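PDB 6SLN: RagA protein from Porphyromonas gingivalis, which probably takes up substrates across the outer membrane as a TonB-dependent receptor, in which a plug domain fills a transmembrane beta-barrel. Local coordinates for residues G124-M129 with V185-S190; A157-V162 with G196-N201; T639-I644 with E678-F683; M732-V737 with N762-T767; P842-G847 with F863-G868. All coordinates share one frame; numbering follows the deposited sequence.

Interaction 1 (G124-M129 with V185-S190)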
# COMPACT_ATOMS: atom_id res chain seq x y z
N GLY A 124 38.19 18.14 -1.38
CA GLY A 124 39.58 18.50 -1.51
C GLY A 124 40.25 18.15 -2.81
O GLY A 124 41.45 18.40 -2.95
N GLN A 125 39.52 17.60 -3.79
CA GLN A 125 40.14 17.08 -5.00
C GLN A 125 39.98 17.98 -6.23
O GLN A 125 40.78 17.88 -7.17
CB GLN A 125 39.56 15.69 -5.32
CG GLN A 125 39.85 14.63 -4.26
CD GLN A 125 41.33 14.43 -4.03
OE1 GLN A 125 42.09 14.19 -4.97
NE2 GLN A 125 41.75 14.54 -2.78
N VAL A 126 38.98 18.85 -6.25
CA VAL A 126 38.73 19.69 -7.41
C VAL A 126 38.59 21.14 -6.98
O VAL A 126 37.73 21.47 -6.15
CB VAL A 126 37.49 19.23 -8.18
CG1 VAL A 126 37.24 20.15 -9.37
CG2 VAL A 126 37.65 17.80 -8.65
N ALA A 127 39.41 22.02 -7.57
CA ALA A 127 39.37 23.44 -7.25
C ALA A 127 37.99 24.02 -7.54
O ALA A 127 37.46 23.86 -8.64
CB ALA A 127 40.43 24.19 -8.07
N GLY A 128 37.41 24.69 -6.54
CA GLY A 128 36.14 25.34 -6.68
C GLY A 128 34.93 24.50 -6.32
O GLY A 128 33.81 25.02 -6.32
N MET A 129 35.12 23.22 -6.03
CA MET A 129 34.00 22.34 -5.71
C MET A 129 34.02 22.06 -4.21
O MET A 129 35.01 21.51 -3.70
CB MET A 129 34.07 21.05 -6.52
CG MET A 129 32.92 20.09 -6.28
SD MET A 129 33.25 18.48 -7.03
CE MET A 129 31.80 18.30 -8.04
N VAL A 185 34.46 17.52 -13.64
CA VAL A 185 33.66 18.57 -13.02
C VAL A 185 33.73 19.78 -13.94
O VAL A 185 34.82 20.28 -14.24
CB VAL A 185 34.14 18.90 -11.60
CG1 VAL A 185 33.25 19.98 -10.97
CG2 VAL A 185 34.10 17.64 -10.76
N LEU A 186 32.56 20.21 -14.43
CA LEU A 186 32.45 21.33 -15.34
C LEU A 186 31.98 22.57 -14.58
O LEU A 186 30.89 22.57 -13.99
CB LEU A 186 31.49 21.01 -16.48
CG LEU A 186 31.55 19.61 -17.08
CD1 LEU A 186 30.57 19.55 -18.19
CD2 LEU A 186 32.94 19.31 -17.59
N LYS A 187 32.79 23.62 -14.60
CA LYS A 187 32.60 24.76 -13.71
C LYS A 187 32.02 26.00 -14.38
O LYS A 187 31.42 26.82 -13.68
CB LYS A 187 33.93 25.14 -13.05
CG LYS A 187 34.67 23.94 -12.47
CD LYS A 187 35.80 24.36 -11.51
CE LYS A 187 37.15 23.75 -11.93
NZ LYS A 187 38.32 24.17 -11.08
N ASP A 188 32.17 26.17 -15.70
CA ASP A 188 31.81 27.41 -16.37
C ASP A 188 30.80 27.19 -17.49
O ASP A 188 30.60 26.08 -17.99
CB ASP A 188 33.04 28.10 -16.95
CG ASP A 188 33.50 27.44 -18.21
OD1 ASP A 188 34.08 26.35 -18.11
OD2 ASP A 188 33.27 28.00 -19.29
N ALA A 189 30.19 28.30 -17.92
CA ALA A 189 29.07 28.26 -18.85
C ALA A 189 29.46 27.70 -20.21
O ALA A 189 28.61 27.17 -20.93
CB ALA A 189 28.48 29.66 -19.01
N SER A 190 30.72 27.85 -20.60
CA SER A 190 31.14 27.28 -21.86
C SER A 190 31.25 25.77 -21.77
O SER A 190 31.02 25.06 -22.75
CB SER A 190 32.47 27.88 -22.30
OG SER A 190 33.03 27.21 -23.41
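The flat group at this contact is the peptide carbonyl of A127, and it is met by the ammonium end of K187. NZ of K187 comes in off the C=O axis, tilted 33° from the carbonyl plane, and donates a hydrogen bond to A127 O at 2.6 Å. The methyl of the same residue, A127 CB, lies 3.7 Å from K187 NZ. This carbonyl belongs to the central peptide of a type II beta turn, V126 to M129, within the plug domain. G128 takes the third position of the turn. M129 N closes it with a backbone bond to V126 O. K187 NZ has a second partner on the barrel wall, a salt bridge with D738. The lysine therefore ties the plug turn to the barrel.

Next to the lysine the contact is apolar. V185 stands on the plug strand 180-186 and receives both V126 and M129. V126 approaches with its methyl groups, CG1 lying 4.0 Å from V185 CB. M129 reaches further. Its CG is anti to the backbone N (chi1 -179°), and a bend at chi3 carries CE to 3.6 Å from V185 CG2. The cluster continues through A103 and V105 on strand 102-106 and V144 and I146 on strand 143-146.

Beyond K187 the chain leaves the strand in an Asx turn. D188 OD2 accepts from S190 N at 2.9 Å, and that donor sits 56° out of the carboxylate plane.

Interaction 2 (A157-V162 with G196-N201)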
# COMPACT_ATOMS: atom_id res chain seq x y z
N ALA A 157 22.85 22.16 -5.89
CA ALA A 157 23.44 20.90 -6.28
C ALA A 157 23.82 20.93 -7.76
O ALA A 157 22.99 21.32 -8.59
CB ALA A 157 22.45 19.77 -6.03
N PRO A 158 25.02 20.52 -8.13
CA PRO A 158 25.31 20.33 -9.55
C PRO A 158 24.38 19.28 -10.12
O PRO A 158 23.84 18.43 -9.41
CB PRO A 158 26.77 19.84 -9.57
CG PRO A 158 27.21 19.76 -8.18
CD PRO A 158 26.02 19.85 -7.28
N LEU A 159 24.20 19.34 -11.43
CA LEU A 159 23.56 18.25 -12.14
C LEU A 159 24.52 17.07 -12.20
O LEU A 159 25.72 17.24 -12.44
CB LEU A 159 23.18 18.71 -13.55
CG LEU A 159 22.09 18.01 -14.35
CD1 LEU A 159 20.76 18.01 -13.61
CD2 LEU A 159 21.99 18.70 -15.71
N TYR A 160 24.01 15.87 -11.93
CA TYR A 160 24.83 14.66 -11.88
C TYR A 160 24.49 13.77 -13.06
O TYR A 160 23.32 13.44 -13.29
CB TYR A 160 24.63 13.88 -10.58
CG TYR A 160 25.14 14.55 -9.35
CD1 TYR A 160 26.50 14.57 -9.05
CD2 TYR A 160 24.27 15.14 -8.46
CE1 TYR A 160 26.97 15.19 -7.90
CE2 TYR A 160 24.72 15.75 -7.31
CZ TYR A 160 26.07 15.77 -7.03
OH TYR A 160 26.50 16.40 -5.89
N ILE A 161 25.52 13.33 -13.78
CA ILE A 161 25.37 12.71 -15.09
C ILE A 161 26.30 11.50 -15.18
O ILE A 161 27.52 11.64 -15.11
CB ILE A 161 25.66 13.72 -16.21
CG1 ILE A 161 24.71 14.90 -16.04
CG2 ILE A 161 25.49 13.10 -17.57
CD1 ILE A 161 24.85 15.97 -17.05
N VAL A 162 25.71 10.30 -15.33
CA VAL A 162 26.45 9.05 -15.49
C VAL A 162 26.31 8.59 -16.94
O VAL A 162 25.20 8.28 -17.40
CB VAL A 162 25.93 7.95 -14.54
CG1 VAL A 162 26.84 6.74 -14.59
CG2 VAL A 162 25.80 8.48 -13.12
N GLY A 196 21.08 21.17 -19.05
CA GLY A 196 20.13 22.23 -18.77
C GLY A 196 19.02 22.08 -17.74
O GLY A 196 18.00 22.77 -17.85
N ALA A 197 19.16 21.22 -16.74
CA ALA A 197 18.16 21.39 -15.70
C ALA A 197 18.63 22.45 -14.71
O ALA A 197 17.83 23.25 -14.21
CB ALA A 197 17.87 20.06 -14.98
N ARG A 198 19.95 22.47 -14.51
CA ARG A 198 20.60 23.35 -13.56
C ARG A 198 22.10 23.35 -13.81
O ARG A 198 22.89 23.21 -12.88
CB ARG A 198 20.25 22.94 -12.13
CG ARG A 198 20.39 21.46 -11.83
CD ARG A 198 20.59 21.26 -10.35
NE ARG A 198 21.18 19.97 -10.00
CZ ARG A 198 20.49 18.83 -9.90
NH1 ARG A 198 19.19 18.83 -10.15
NH2 ARG A 198 21.11 17.70 -9.57
N ALA A 199 22.51 23.51 -15.08
CA ALA A 199 23.91 23.77 -15.39
C ALA A 199 24.47 24.92 -14.58
O ALA A 199 25.69 24.99 -14.36
CB ALA A 199 24.09 24.11 -16.88
N ALA A 200 23.62 25.84 -14.14
CA ALA A 200 24.04 26.95 -13.32
C ALA A 200 24.82 26.51 -12.09
O ALA A 200 25.58 27.30 -11.52
CB ALA A 200 22.82 27.77 -12.91
N ASN A 201 24.65 25.26 -11.66
CA ASN A 201 25.32 24.75 -10.47
C ASN A 201 26.55 23.91 -10.80
O ASN A 201 27.20 23.39 -9.88
CB ASN A 201 24.36 23.92 -9.63
CG ASN A 201 23.19 24.73 -9.13
OD1 ASN A 201 23.25 25.96 -9.06
ND2 ASN A 201 22.12 24.03 -8.78
O HOH W 1 20.97 14.75 -10.79
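R198 lays its guanidinium against the backbone of A157 and P158, with one face turned to L159. CD1 of L159 sits over the centre of that face, 3.8 Å above the plane. The P158 carbonyl oxygen meets the edge of the group, in its plane. R198 NH2 donates to P158 O at 2.8 Å, and NE adds a weak bond to the same oxygen. P158 O is thus gripped by two nitrogens of one arginine. Seen from the carbonyl, NH2 lies above the plane and not on a lone pair.

A157 O is shared as well. N201 ND2 bonds to it at 2.9 Å, with the oxygen close to the N201 amide plane. R198 NE makes a second, weak bond to it. R198 can reach both carbonyls because CG lies between its own backbone N and carbonyl carbon (chi1 47°) and the chain then runs extended to NE. The same methyl, L159 CD1, also packs on A197 CB at 3.8 Å. Water 1 makes weak bonds to R198 NH2 and Y160 N.

The outer end of R198 is fixed by a salt bridge from NH1 to E643 of the barrel. N201 ND2 also donates to S155 O. The contact pins the loop before strand 203-208 to the start of plug strand 159-162. That strand runs parallel to 203-208, while barrel strand 627-641 packs on R198 and N201.

Interaction 3 (T639-I644 with E678-F683)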
# COMPACT_ATOMS: atom_id res chain seq x y z
N THR A 639 23.02 30.49 -17.96
CA THR A 639 22.59 29.15 -17.59
C THR A 639 21.35 29.29 -16.73
O THR A 639 21.20 30.27 -15.99
CB THR A 639 23.67 28.39 -16.81
OG1 THR A 639 23.95 29.11 -15.60
CG2 THR A 639 24.95 28.22 -17.63
N GLY A 640 20.47 28.31 -16.82
CA GLY A 640 19.28 28.31 -16.02
C GLY A 640 19.43 27.46 -14.77
O GLY A 640 20.30 26.59 -14.69
N ASN A 641 18.57 27.74 -13.80
CA ASN A 641 18.43 26.94 -12.60
C ASN A 641 16.94 26.83 -12.31
O ASN A 641 16.23 27.84 -12.32
CB ASN A 641 19.18 27.55 -11.40
CG ASN A 641 19.11 26.64 -10.16
OD1 ASN A 641 18.63 25.51 -10.22
ND2 ASN A 641 19.57 27.15 -9.03
N SER A 642 16.47 25.60 -12.08
CA SER A 642 15.05 25.38 -11.83
C SER A 642 14.83 24.29 -10.79
O SER A 642 13.71 23.77 -10.67
CB SER A 642 14.32 24.99 -13.10
OG SER A 642 15.08 24.03 -13.80
N GLU A 643 15.87 23.94 -10.04
CA GLU A 643 15.75 22.92 -9.01
C GLU A 643 14.90 23.49 -7.88
O GLU A 643 15.40 23.94 -6.85
CB GLU A 643 17.11 22.48 -8.50
CG GLU A 643 17.67 21.29 -9.21
CD GLU A 643 16.62 20.30 -9.63
OE1 GLU A 643 15.79 19.90 -8.78
OE2 GLU A 643 16.64 19.93 -10.83
N ILE A 644 13.59 23.45 -8.07
CA ILE A 644 12.64 23.74 -7.01
C ILE A 644 11.58 22.64 -7.02
O ILE A 644 11.66 21.68 -7.78
CB ILE A 644 12.00 25.12 -7.18
CG1 ILE A 644 11.22 25.14 -8.50
CG2 ILE A 644 13.09 26.19 -7.15
CD1 ILE A 644 10.42 26.41 -8.72
N GLU A 678 15.20 30.74 -12.67
CA GLU A 678 16.26 31.58 -12.14
C GLU A 678 17.39 31.62 -13.17
O GLU A 678 17.79 30.57 -13.70
CB GLU A 678 16.74 31.04 -10.79
CG GLU A 678 18.07 31.55 -10.29
CD GLU A 678 18.46 30.91 -8.94
OE1 GLU A 678 17.75 31.21 -7.95
OE2 GLU A 678 19.46 30.12 -8.88
N LYS A 679 17.86 32.80 -13.51
CA LYS A 679 18.79 32.94 -14.62
C LYS A 679 20.15 33.39 -14.09
O LYS A 679 20.25 34.36 -13.34
CB LYS A 679 18.24 33.89 -15.69
CG LYS A 679 17.13 33.22 -16.50
CD LYS A 679 16.66 34.02 -17.71
CE LYS A 679 15.43 34.88 -17.39
NZ LYS A 679 14.29 34.15 -16.76
N GLN A 680 21.17 32.64 -14.47
CA GLN A 680 22.52 32.86 -14.02
C GLN A 680 23.39 33.18 -15.22
O GLN A 680 23.16 32.70 -16.33
CB GLN A 680 23.07 31.63 -13.29
CG GLN A 680 22.66 31.58 -11.84
CD GLN A 680 23.30 30.45 -11.06
OE1 GLN A 680 24.43 30.04 -11.33
NE2 GLN A 680 22.56 29.93 -10.09
N SER A 681 24.40 34.01 -14.98
CA SER A 681 25.46 34.24 -15.94
C SER A 681 26.79 33.96 -15.25
O SER A 681 26.88 34.03 -14.02
CB SER A 681 25.43 35.66 -16.50
OG SER A 681 25.73 36.60 -15.49
N GLN A 682 27.81 33.63 -16.04
CA GLN A 682 29.13 33.37 -15.47
C GLN A 682 30.20 33.79 -16.46
O GLN A 682 30.34 33.20 -17.53
CB GLN A 682 29.30 31.91 -15.09
CG GLN A 682 30.44 31.70 -14.13
CD GLN A 682 30.97 30.28 -14.15
OE1 GLN A 682 32.17 30.07 -14.34
NE2 GLN A 682 30.09 29.31 -13.95
N PHE A 683 30.97 34.81 -16.08
CA PHE A 683 32.18 35.17 -16.78
C PHE A 683 33.35 34.43 -16.13
O PHE A 683 33.45 34.38 -14.90
CB PHE A 683 32.40 36.68 -16.72
CG PHE A 683 33.77 37.12 -17.12
CD1 PHE A 683 34.22 36.94 -18.42
CD2 PHE A 683 34.62 37.71 -16.20
CE1 PHE A 683 35.50 37.36 -18.78
CE2 PHE A 683 35.89 38.12 -16.55
CZ PHE A 683 36.33 37.94 -17.84
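N641 and E678 lie side by side and point the same way, joined by their side chains and their backbones. N641 ND2 donates to E678 OE2 at 3.0 Å. The donor stands above the carboxylate plane, 50° out of it, and the amide and carboxylate planes are 77° apart. N641 has its CG anti to the backbone N (chi1 -176°), as does E678, which lets the two chains run alongside. The weak bond from Q680 NE2 brings a second donor to E678 OE2.

The backbones hold this pair in antiparallel register. N641 and E678 form a hydrogen-bonded pair, with N641 N to E678 O at 2.9 Å. T639 and Q680 form another, with T639 N to Q680 O at 2.7 Å. G640 faces K679 between them. On the face with N641, T639 OG1 lies 3.5 Å from Q680 CB.

Further out, E678 OE1 is bonded to L711 N and to S151 OG of the plug. Q680 OE1 accepts from R705, and N641 ND2 also bonds to S155 O. N641 OD1 accepts from E643 N in an Asx turn just past the strand end. The contact lies between neighbouring barrel strands 627-641 and 678-691, with strand 696-715 next along the wall.

Interaction 4 (M732-V737 with N762-T767)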
# COMPACT_ATOMS: atom_id res chain seq x y z
N MET A 732 21.94 37.67 -6.25
CA MET A 732 23.22 37.41 -5.60
C MET A 732 24.33 37.58 -6.61
O MET A 732 24.12 38.03 -7.74
CB MET A 732 23.31 35.99 -5.04
CG MET A 732 22.40 35.65 -3.90
SD MET A 732 22.51 33.87 -3.69
CE MET A 732 24.18 33.77 -3.02
N LYS A 733 25.52 37.15 -6.21
CA LYS A 733 26.75 37.31 -6.97
C LYS A 733 27.82 36.48 -6.26
O LYS A 733 27.84 36.41 -5.02
CB LYS A 733 27.15 38.79 -7.04
CG LYS A 733 28.21 39.14 -8.08
CD LYS A 733 28.88 40.49 -7.73
CE LYS A 733 28.92 41.42 -8.93
NZ LYS A 733 30.23 42.13 -9.09
N ASN A 734 28.68 35.84 -7.04
CA ASN A 734 29.72 34.98 -6.51
C ASN A 734 31.00 35.26 -7.28
O ASN A 734 31.04 35.09 -8.50
CB ASN A 734 29.32 33.51 -6.62
CG ASN A 734 28.64 33.01 -5.38
OD1 ASN A 734 29.28 32.82 -4.34
ND2 ASN A 734 27.35 32.80 -5.46
N THR A 735 32.04 35.69 -6.57
CA THR A 735 33.29 36.07 -7.19
C THR A 735 34.42 35.35 -6.48
O THR A 735 34.46 35.34 -5.24
CB THR A 735 33.47 37.59 -7.16
OG1 THR A 735 32.34 38.18 -7.80
CG2 THR A 735 34.77 38.03 -7.86
N GLY A 736 35.30 34.73 -7.25
CA GLY A 736 36.27 33.84 -6.64
C GLY A 736 37.37 33.44 -7.61
O GLY A 736 37.39 33.86 -8.77
N VAL A 737 38.27 32.60 -7.10
CA VAL A 737 39.49 32.19 -7.78
C VAL A 737 39.63 30.67 -7.70
O VAL A 737 39.24 30.06 -6.70
CB VAL A 737 40.72 32.89 -7.18
CG1 VAL A 737 42.00 32.21 -7.62
CG2 VAL A 737 40.72 34.35 -7.60
N ASN A 762 36.16 32.16 -2.48
CA ASN A 762 34.92 32.64 -3.06
C ASN A 762 34.24 33.66 -2.16
O ASN A 762 33.92 33.36 -1.01
CB ASN A 762 33.97 31.50 -3.33
CG ASN A 762 32.75 31.96 -4.08
OD1 ASN A 762 32.75 32.03 -5.30
ND2 ASN A 762 31.71 32.34 -3.34
N ARG A 763 33.95 34.84 -2.72
CA ARG A 763 33.25 35.91 -2.01
C ARG A 763 31.82 35.99 -2.53
O ARG A 763 31.60 36.26 -3.71
CB ARG A 763 33.95 37.26 -2.17
CG ARG A 763 33.45 38.37 -1.24
CD ARG A 763 33.37 37.91 0.21
NE ARG A 763 33.26 38.96 1.22
CZ ARG A 763 32.34 39.93 1.21
NH1 ARG A 763 31.47 40.01 0.20
NH2 ARG A 763 32.30 40.82 2.19
N GLN A 764 30.87 35.76 -1.63
CA GLN A 764 29.44 35.86 -1.90
C GLN A 764 28.96 37.28 -1.64
O GLN A 764 29.51 38.01 -0.82
CB GLN A 764 28.68 34.88 -1.00
CG GLN A 764 27.34 34.43 -1.51
CD GLN A 764 26.43 33.96 -0.38
OE1 GLN A 764 25.82 34.78 0.32
NE2 GLN A 764 26.34 32.63 -0.19
N GLU A 765 27.91 37.69 -2.37
CA GLU A 765 27.32 39.01 -2.15
C GLU A 765 25.87 38.95 -2.63
O GLU A 765 25.62 39.03 -3.84
CB GLU A 765 28.09 40.12 -2.85
CG GLU A 765 27.55 41.54 -2.51
CD GLU A 765 28.14 42.68 -3.35
OE1 GLU A 765 29.29 42.56 -3.83
OE2 GLU A 765 27.45 43.70 -3.51
N ILE A 766 24.95 38.81 -1.68
CA ILE A 766 23.57 39.19 -1.94
C ILE A 766 23.56 40.58 -2.52
O ILE A 766 24.34 41.44 -2.10
CB ILE A 766 22.75 39.11 -0.64
CG1 ILE A 766 22.89 37.72 -0.01
CG2 ILE A 766 21.29 39.51 -0.90
CD1 ILE A 766 22.47 37.66 1.43
N THR A 767 22.72 40.82 -3.52
CA THR A 767 22.62 42.17 -4.07
C THR A 767 21.20 42.72 -4.08
O THR A 767 21.02 43.93 -4.27
CB THR A 767 23.22 42.22 -5.49
OG1 THR A 767 22.73 41.15 -6.29
CG2 THR A 767 24.73 42.09 -5.43
O HOH W 2 28.40 31.51 -1.88
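N734 OD1 is gripped by two donors, N762 ND2 and water 2. The bond from N762 ND2 is 2.7 Å long and nearly straight at 161°. It lies in the carbonyl plane of N734, on a lone pair, and close to the amide plane of N762. The two side chains cross at about a right angle. Water 2 donates to N734 OD1 at 2.9 Å and accepts from Q764 NE2, so it bridges N734 and Q764. The remaining amide atoms are held from outside: N734 ND2 by T149 O of the plug, N762 OD1 by Y703, and Q764 OE1 by N791 N.

These residues sit on the two arms of a beta hairpin in the barrel wall, strands 732-746 and 752-764. T735 and R763 form an antiparallel hydrogen-bonded pair, with R763 N to T735 O at 2.6 Å. N734 with Q764 and G736 with N762 are the non-hydrogen-bonded pairs on either side of it. Where the second arm ends, E765 N still bonds to K733 O at 2.9 Å.

M732 packs against Q764. A bend at chi3 (71°) brings its CE to 3.5 Å from Q764 CD.

Interaction 5 (P842-G847 with F863-G868)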
# COMPACT_ATOMS: atom_id res chain seq x y z
N PRO A 842 31.18 28.53 3.83
CA PRO A 842 32.63 28.72 4.03
C PRO A 842 33.30 29.21 2.76
O PRO A 842 33.12 28.62 1.69
CB PRO A 842 33.13 27.31 4.41
CG PRO A 842 31.93 26.62 4.95
CD PRO A 842 30.75 27.16 4.17
N PRO A 843 34.10 30.29 2.85
CA PRO A 843 34.64 30.91 1.63
C PRO A 843 35.84 30.19 1.04
O PRO A 843 36.12 30.39 -0.15
CB PRO A 843 35.06 32.32 2.09
CG PRO A 843 34.59 32.45 3.51
CD PRO A 843 34.47 31.05 4.05
N ILE A 844 36.55 29.38 1.82
CA ILE A 844 37.83 28.81 1.40
C ILE A 844 37.72 27.28 1.35
O ILE A 844 37.34 26.63 2.34
CB ILE A 844 38.97 29.31 2.31
CG1 ILE A 844 39.08 30.83 2.13
CG2 ILE A 844 40.28 28.60 1.98
CD1 ILE A 844 40.06 31.56 3.07
N THR A 845 38.05 26.71 0.19
CA THR A 845 37.92 25.30 -0.11
C THR A 845 39.20 24.84 -0.79
O THR A 845 39.54 25.34 -1.87
CB THR A 845 36.73 25.04 -1.04
OG1 THR A 845 35.54 25.59 -0.47
CG2 THR A 845 36.55 23.54 -1.27
N GLY A 846 39.89 23.87 -0.19
CA GLY A 846 41.08 23.32 -0.81
C GLY A 846 41.33 21.87 -0.43
O GLY A 846 40.58 21.25 0.32
N GLY A 847 42.40 21.35 -1.00
CA GLY A 847 42.91 20.04 -0.66
C GLY A 847 44.31 19.89 -1.21
O GLY A 847 44.76 20.69 -2.04
N PHE A 863 44.52 14.99 1.48
CA PHE A 863 44.04 15.99 2.42
C PHE A 863 43.03 16.92 1.75
O PHE A 863 43.02 17.10 0.53
CB PHE A 863 45.17 16.86 2.95
CG PHE A 863 46.17 16.14 3.75
CD1 PHE A 863 47.16 15.39 3.14
CD2 PHE A 863 46.18 16.26 5.13
CE1 PHE A 863 48.11 14.76 3.88
CE2 PHE A 863 47.13 15.63 5.87
CZ PHE A 863 48.09 14.88 5.25
N ALA A 864 42.24 17.56 2.60
CA ALA A 864 41.20 18.49 2.20
C ALA A 864 40.95 19.44 3.36
O ALA A 864 41.10 19.07 4.53
CB ALA A 864 39.91 17.74 1.83
N TYR A 865 40.56 20.67 3.05
CA TYR A 865 40.28 21.61 4.12
C TYR A 865 39.12 22.55 3.76
O TYR A 865 38.79 22.76 2.58
CB TYR A 865 41.52 22.42 4.50
CG TYR A 865 42.21 23.09 3.34
CD1 TYR A 865 43.18 22.43 2.60
CD2 TYR A 865 41.92 24.41 3.00
CE1 TYR A 865 43.82 23.04 1.55
CE2 TYR A 865 42.56 25.03 1.95
CZ TYR A 865 43.51 24.35 1.23
OH TYR A 865 44.13 24.97 0.19
N ILE A 866 38.51 23.08 4.81
CA ILE A 866 37.40 24.02 4.73
C ILE A 866 37.73 25.12 5.73
O ILE A 866 37.64 24.91 6.94
CB ILE A 866 36.06 23.35 5.05
CG1 ILE A 866 35.75 22.27 4.02
CG2 ILE A 866 34.94 24.36 5.12
CD1 ILE A 866 35.34 22.81 2.67
N VAL A 867 38.13 26.29 5.23
CA VAL A 867 38.57 27.41 6.04
C VAL A 867 37.54 28.53 5.96
O VAL A 867 37.00 28.81 4.89
CB VAL A 867 39.95 27.92 5.58
CG1 VAL A 867 40.41 29.09 6.44
CG2 VAL A 867 40.97 26.78 5.62
N GLY A 868 37.28 29.18 7.09
CA GLY A 868 36.24 30.18 7.13
C GLY A 868 34.88 29.67 7.53
O GLY A 868 33.92 30.45 7.51
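Strand 844-847 runs antiparallel to strand 863-867 at 170°, with I844-V867 and G846-Y865 as hydrogen-bonded pairs and T845-I866 and G847-A864 as non-hydrogen-bonded ones. Y865 N to G846 O, at 2.8 Å, is the shortest of the four backbone bonds.

The Y865 ring folds flat over its partner strand. Its CG sits between the backbone N and the carbonyl carbon (chi1 52°), which swings the ring across G846. G846 CA lies over one face, 3.6 Å from the ring centroid and 22° off its normal, as a CH-pi contact. The glycine has no side chain, and the ring occupies that side of the strand. I844 CG2 comes to the ring edge, near its plane, and also packs on V867 CB at 3.7 Å.

The two strands are the arms of a barrel hairpin, 844-853 with 857-873. I844 and Y865 also touch F759 of the next strand, 752-764. On the other face, T845 and I866 lie side by side and meet Q130 of the plug. Further along, I866 CG2 reaches P842 CB at 3.5 Å. P843 CD lies 3.6 Å from G868 O at the end of the pairing.

How the interactions relate
Interactions 1 and 2 are contacts inside the plug, with centres 12 Å apart. Interactions 3, 4 and 5 lie in the barrel wall. Interaction 3 meets both plug contacts. Its centre is 10 Å from that of interaction 2, and Q682 NE2 probably bonds to K187 O of interaction 1 at 2.8 Å. Interaction 1 also touches interaction 5, where G124 CA packs 3.4 Å from A864 CB. Interactions 4 and 5 join along adjacent strands, through a probable bond from N762 N to P843 O at 2.9 Å. The bound phospholipid is lined by other residues, among them F501, H523 and L570, and none of the five contacts contributes to that pocket.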